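Local coordinates for protein pyridoxamine 5'-phosphate oxidase (Burkholderia, PDB 4HMW) that catalyses several FMN-dependent oxidations in the terminal steps of core phenazine biosynthesis, passing electrons to molecular oxygen and releasing hydrogen peroxide, at residues Glu29-Trp37 and Pro182-Ala190. Sequence-based numbering, arbitrary orientation. Where two conformers were deposited one is given.
With FMN (flavin mononucleotide), chain C.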
loop_
_atom_site.group_PDB
_atom_site.type_symbol
_atom_site.label_atom_id
_atom_site.label_comp_id
_atom_site.label_asym_id
_atom_site.label_seq_id
_atom_site.Cartn_x
_atom_site.Cartn_y
_atom_site.Cartn_z
ATOM N N GLU B 29 20.308 12.922 -2.806
ATOM C CA GLU B 29 19.871 11.514 -2.836
ATOM C C GLU B 29 18.586 11.344 -2.044
ATOM O O GLU B 29 18.489 11.810 -0.923
ATOM C CB GLU B 29 20.939 10.603 -2.199
ATOM C CG GLU B 29 22.277 10.623 -2.873
ATOM C CD GLU B 29 22.437 9.519 -3.884
ATOM O OE1 GLU B 29 21.472 8.738 -4.074
ATOM O OE2 GLU B 29 23.534 9.417 -4.489
ATOM N N PRO B 30 17.605 10.654 -2.600
ATOM C CA PRO B 30 16.322 10.551 -1.875
ATOM C C PRO B 30 16.414 9.702 -0.586
ATOM O O PRO B 30 15.690 9.937 0.380
ATOM C CB PRO B 30 15.378 9.951 -2.908
ATOM C CG PRO B 30 16.275 9.222 -3.874
ATOM C CD PRO B 30 17.542 10.032 -3.939
ATOM N N ILE B 31 17.333 8.741 -0.526
ATOM C CA ILE B 31 17.422 7.927 0.679
ATOM C C ILE B 31 17.748 8.785 1.899
ATOM O O ILE B 31 17.292 8.497 3.013
ATOM C CB ILE B 31 18.455 6.810 0.534
ATOM C CG1 ILE B 31 18.032 5.825 -0.559
ATOM C CG2 ILE B 31 18.598 6.076 1.812
ATOM C CD1 ILE B 31 16.759 5.055 -0.263
ATOM N N THR B 32 18.519 9.854 1.687
ATOM C CA THR B 32 18.840 10.778 2.773
ATOM C C THR B 32 17.541 11.357 3.361
ATOM O O THR B 32 17.393 11.456 4.577
ATOM C CB THR B 32 19.725 11.940 2.267
ATOM O OG1 THR B 32 20.958 11.413 1.757
ATOM C CG2 THR B 32 20.017 12.959 3.358
ATOM N N LEU B 33 16.600 11.719 2.489
ATOM C CA LEU B 33 15.345 12.333 2.918
ATOM C C LEU B 33 14.436 11.274 3.547
ATOM O O LEU B 33 13.758 11.534 4.535
ATOM C CB LEU B 33 14.645 13.025 1.740
ATOM C CG LEU B 33 13.374 13.811 2.053
ATOM C CD1 LEU B 33 13.647 14.855 3.110
ATOM C CD2 LEU B 33 12.756 14.468 0.807
ATOM N N LEU B 34 14.448 10.070 2.982
ATOM C CA LEU B 34 13.697 8.967 3.577
ATOM C C LEU B 34 14.108 8.740 5.024
ATOM O O LEU B 34 13.268 8.603 5.904
ATOM C CB LEU B 34 13.888 7.692 2.747
ATOM C CG LEU B 34 13.376 6.361 3.291
ATOM C CD1 LEU B 34 11.887 6.424 3.521
ATOM C CD2 LEU B 34 13.766 5.221 2.295
ATOM N N LYS B 35 15.405 8.702 5.272
ATOM C CA LYS B 35 15.875 8.505 6.633
ATOM C C LYS B 35 15.489 9.644 7.557
ATOM O O LYS B 35 15.181 9.417 8.740
ATOM C CB LYS B 35 17.374 8.266 6.670
ATOM C CG LYS B 35 17.805 6.954 6.024
ATOM C CD LYS B 35 19.329 6.732 6.184
ATOM C CE LYS B 35 19.724 5.445 5.527
ATOM N NZ LYS B 35 21.182 5.348 5.361
ATOM N N ARG B 36 15.529 10.871 7.039
ATOM C CA ARG B 36 15.175 12.020 7.874
ATOM C C ARG B 36 13.712 11.927 8.266
ATOM O O ARG B 36 13.348 12.142 9.422
ATOM C CB ARG B 36 15.418 13.333 7.131
ATOM C CG ARG B 36 16.860 13.782 7.064
ATOM C CD ARG B 36 16.958 15.181 6.428
ATOM N NE ARG B 36 18.297 15.404 5.906
ATOM C CZ ARG B 36 18.623 16.377 5.070
ATOM N NH1 ARG B 36 17.698 17.233 4.670
ATOM N NH2 ARG B 36 19.886 16.487 4.641
ATOM N N TRP B 37 12.858 11.595 7.282
ATOM C CA TRP B 37 11.455 11.472 7.526
ATOM C C TRP B 37 11.139 10.369 8.530
ATOM O O TRP B 37 10.267 10.560 9.395
ATOM C CB TRP B 37 10.636 11.309 6.219
ATOM C CG TRP B 37 10.317 12.595 5.550
ATOM C CD1 TRP B 37 11.006 13.768 5.645
ATOM C CD2 TRP B 37 9.187 12.864 4.691
ATOM N NE1 TRP B 37 10.362 14.756 4.935
ATOM C CE2 TRP B 37 9.253 14.232 4.329
ATOM C CE3 TRP B 37 8.136 12.095 4.232
ATOM C CZ2 TRP B 37 8.284 14.843 3.515
ATOM C CZ3 TRP B 37 7.190 12.683 3.399
ATOM C CH2 TRP B 37 7.268 14.051 3.053
ATOM N N PRO B 182 15.523 2.003 -5.240
ATOM C CA PRO B 182 14.586 2.846 -5.977
ATOM C C PRO B 182 15.155 3.382 -7.274
ATOM O O PRO B 182 16.353 3.692 -7.325
ATOM C CB PRO B 182 14.331 4.013 -5.007
ATOM C CG PRO B 182 15.555 4.069 -4.157
ATOM C CD PRO B 182 15.997 2.644 -4.000
ATOM N N HIS B 183 14.305 3.501 -8.297
ATOM C CA HIS B 183 14.582 4.400 -9.429
ATOM C C HIS B 183 13.675 5.625 -9.394
ATOM O O HIS B 183 13.825 6.531 -10.224
ATOM C CB HIS B 183 14.410 3.686 -10.778
ATOM C CG HIS B 183 13.021 3.220 -11.040
ATOM N ND1 HIS B 183 12.632 1.922 -10.822
ATOM C CD2 HIS B 183 11.920 3.878 -11.487
ATOM C CE1 HIS B 183 11.347 1.798 -11.110
ATOM N NE2 HIS B 183 10.892 2.970 -11.512
ATOM N N GLU B 184 12.722 5.642 -8.457
ATOM C CA GLU B 184 11.786 6.763 -8.354
ATOM C C GLU B 184 11.276 6.787 -6.930
ATOM O O GLU B 184 10.976 5.747 -6.378
ATOM C CB GLU B 184 10.610 6.618 -9.339
ATOM C CG GLU B 184 9.611 7.770 -9.258
ATOM C CD GLU B 184 8.430 7.613 -10.225
ATOM O OE1 GLU B 184 7.627 8.565 -10.332
ATOM O OE2 GLU B 184 8.301 6.553 -10.901
ATOM N N MET B 185 11.208 7.968 -6.323
ATOM C CA MET B 185 10.536 8.146 -5.037
ATOM C C MET B 185 9.691 9.399 -5.023
ATOM O O MET B 185 10.016 10.357 -5.660
ATOM C CB MET B 185 11.552 8.245 -3.906
ATOM C CG MET B 185 12.281 6.960 -3.727
ATOM S SD MET B 185 13.414 6.898 -2.360
ATOM C CE MET B 185 12.469 7.491 -1.042
ATOM N N GLU B 186 8.588 9.376 -4.289
ATOM C CA GLU B 186 7.838 10.602 -4.063
ATOM C C GLU B 186 7.613 10.782 -2.603
ATOM O O GLU B 186 7.305 9.803 -1.859
ATOM C CB GLU B 186 6.446 10.627 -4.734
ATOM C CG GLU B 186 5.769 12.027 -4.489
ATOM C CD GLU B 186 4.256 12.149 -4.779
ATOM O OE1 GLU B 186 3.686 11.334 -5.575
ATOM O OE2 GLU B 186 3.639 13.107 -4.221
ATOM N N PHE B 187 7.764 12.035 -2.188
ATOM C CA PHE B 187 7.521 12.455 -0.816
ATOM C C PHE B 187 6.322 13.375 -0.854
ATOM O O PHE B 187 6.321 14.362 -1.590
ATOM C CB PHE B 187 8.743 13.184 -0.313
ATOM C CG PHE B 187 9.945 12.289 -0.156
ATOM C CD1 PHE B 187 10.743 12.014 -1.254
ATOM C CD2 PHE B 187 10.271 11.734 1.061
ATOM C CE1 PHE B 187 11.814 11.184 -1.158
ATOM C CE2 PHE B 187 11.377 10.910 1.171
ATOM C CZ PHE B 187 12.151 10.634 0.046
ATOM N N TRP B 188 5.302 13.053 -0.073
ATOM C CA TRP B 188 4.034 13.812 -0.040
ATOM C C TRP B 188 3.697 14.243 1.376
ATOM O O TRP B 188 3.738 13.433 2.286
ATOM C CB TRP B 188 2.935 12.901 -0.552
ATOM C CG TRP B 188 1.529 13.458 -0.713
ATOM C CD1 TRP B 188 0.954 13.856 -1.874
ATOM C CD2 TRP B 188 0.525 13.626 0.296
ATOM N NE1 TRP B 188 -0.341 14.245 -1.680
ATOM C CE2 TRP B 188 -0.652 14.089 -0.361
ATOM C CE3 TRP B 188 0.470 13.367 1.663
ATOM C CZ2 TRP B 188 -1.831 14.356 0.317
ATOM C CZ3 TRP B 188 -0.722 13.612 2.329
ATOM C CH2 TRP B 188 -1.851 14.100 1.656
ATOM N N ALA B 189 3.357 15.517 1.567
ATOM C CA ALA B 189 3.014 16.004 2.896
ATOM C C ALA B 189 1.790 16.892 2.798
ATOM O O ALA B 189 1.782 17.880 2.089
ATOM C CB ALA B 189 4.157 16.748 3.512
ATOM N N ALA B 190 0.769 16.536 3.552
ATOM C CA ALA B 190 -0.520 17.227 3.512
ATOM C C ALA B 190 -0.379 18.674 3.979
ATOM O O ALA B 190 0.428 19.001 4.873
ATOM C CB ALA B 190 -1.524 16.507 4.406
HETATM N N1 FMN C . -6.013 11.265 -4.637
HETATM C C2 FMN C . -7.068 11.080 -5.488
HETATM O O2 FMN C . -6.952 11.320 -6.676
HETATM N N3 FMN C . -8.246 10.571 -5.013
HETATM C C4 FMN C . -8.404 10.305 -3.675
HETATM O O4 FMN C . -9.496 9.848 -3.280
HETATM C C4A FMN C . -7.346 10.518 -2.799
HETATM N N5 FMN C . -7.494 10.288 -1.442
HETATM C C5A FMN C . -6.390 10.479 -0.608
HETATM C C6 FMN C . -6.525 10.218 0.739
HETATM C C7 FMN C . -5.449 10.368 1.590
HETATM C C7M FMN C . -5.648 10.072 3.036
HETATM C C8 FMN C . -4.232 10.825 1.099
HETATM C C8M FMN C . -3.049 10.977 1.997
HETATM C C9 FMN C . -4.091 11.086 -0.250
HETATM C C9A FMN C . -5.179 10.958 -1.105
HETATM N N10 FMN C . -5.073 11.240 -2.492
HETATM C C10 FMN C . -6.155 11.016 -3.305
HETATM C "C1'" FMN C . -3.836 11.750 -3.141
HETATM C "C2'" FMN C . -2.994 10.605 -3.709
HETATM O "O2'" FMN C . -2.309 9.888 -2.671
HETATM C "C3'" FMN C . -1.964 11.092 -4.729
HETATM O "O3'" FMN C . -1.147 12.057 -4.100
HETATM C "C4'" FMN C . -2.636 11.652 -5.997
HETATM O "O4'" FMN C . -3.855 10.971 -6.227
HETATM C "C5'" FMN C . -1.697 11.625 -7.192
HETATM O "O5'" FMN C . -1.214 10.315 -7.405
HETATM P P FMN C . -0.481 9.914 -8.766
HETATM O O1P FMN C . -1.532 9.814 -9.856
HETATM O O2P FMN C . 0.533 11.019 -9.096
HETATM O O3P FMN C . 0.121 8.576 -8.502
#
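F187 takes L33 over one face and W37 at its edge, a compact example of how an amphipathic helix seats itself on a β-sheet through apolar packing; no hydrogen bond links 29-37 to 182-190. L33 CD2 sits over the middle of the phenyl ring, 3.6 Å from its centroid and 7° off the normal, a CH-pi contact. The same ring turns its edge to the face of W37 in a T-shaped pair, planes at 87° and centroids 5.2 Å apart. With CG swung anti to the carbonyl carbon (chi1 -68°), F187 CZ lies 3.6 Å from P30 O. In the pyridoxamine 5'-phosphate oxidase fold, helix 30-43 thus covers one side of strand 184-189, while W188 on the other side reaches FMN, its CH2 3.4 Å from the flavin methyl C8M. Packing slackens toward P182. M185 SD still lies 3.7 Å from P30 CB, but the bend at chi3 leaves M185 CE 4.1 Å from L34 CB, and I31, modelled in two conformers, makes only a doubtful contact with P182. T32 and K35 point away on the partly exposed side of the helix, and R36, exposed to solvent, makes a salt bridge to E22.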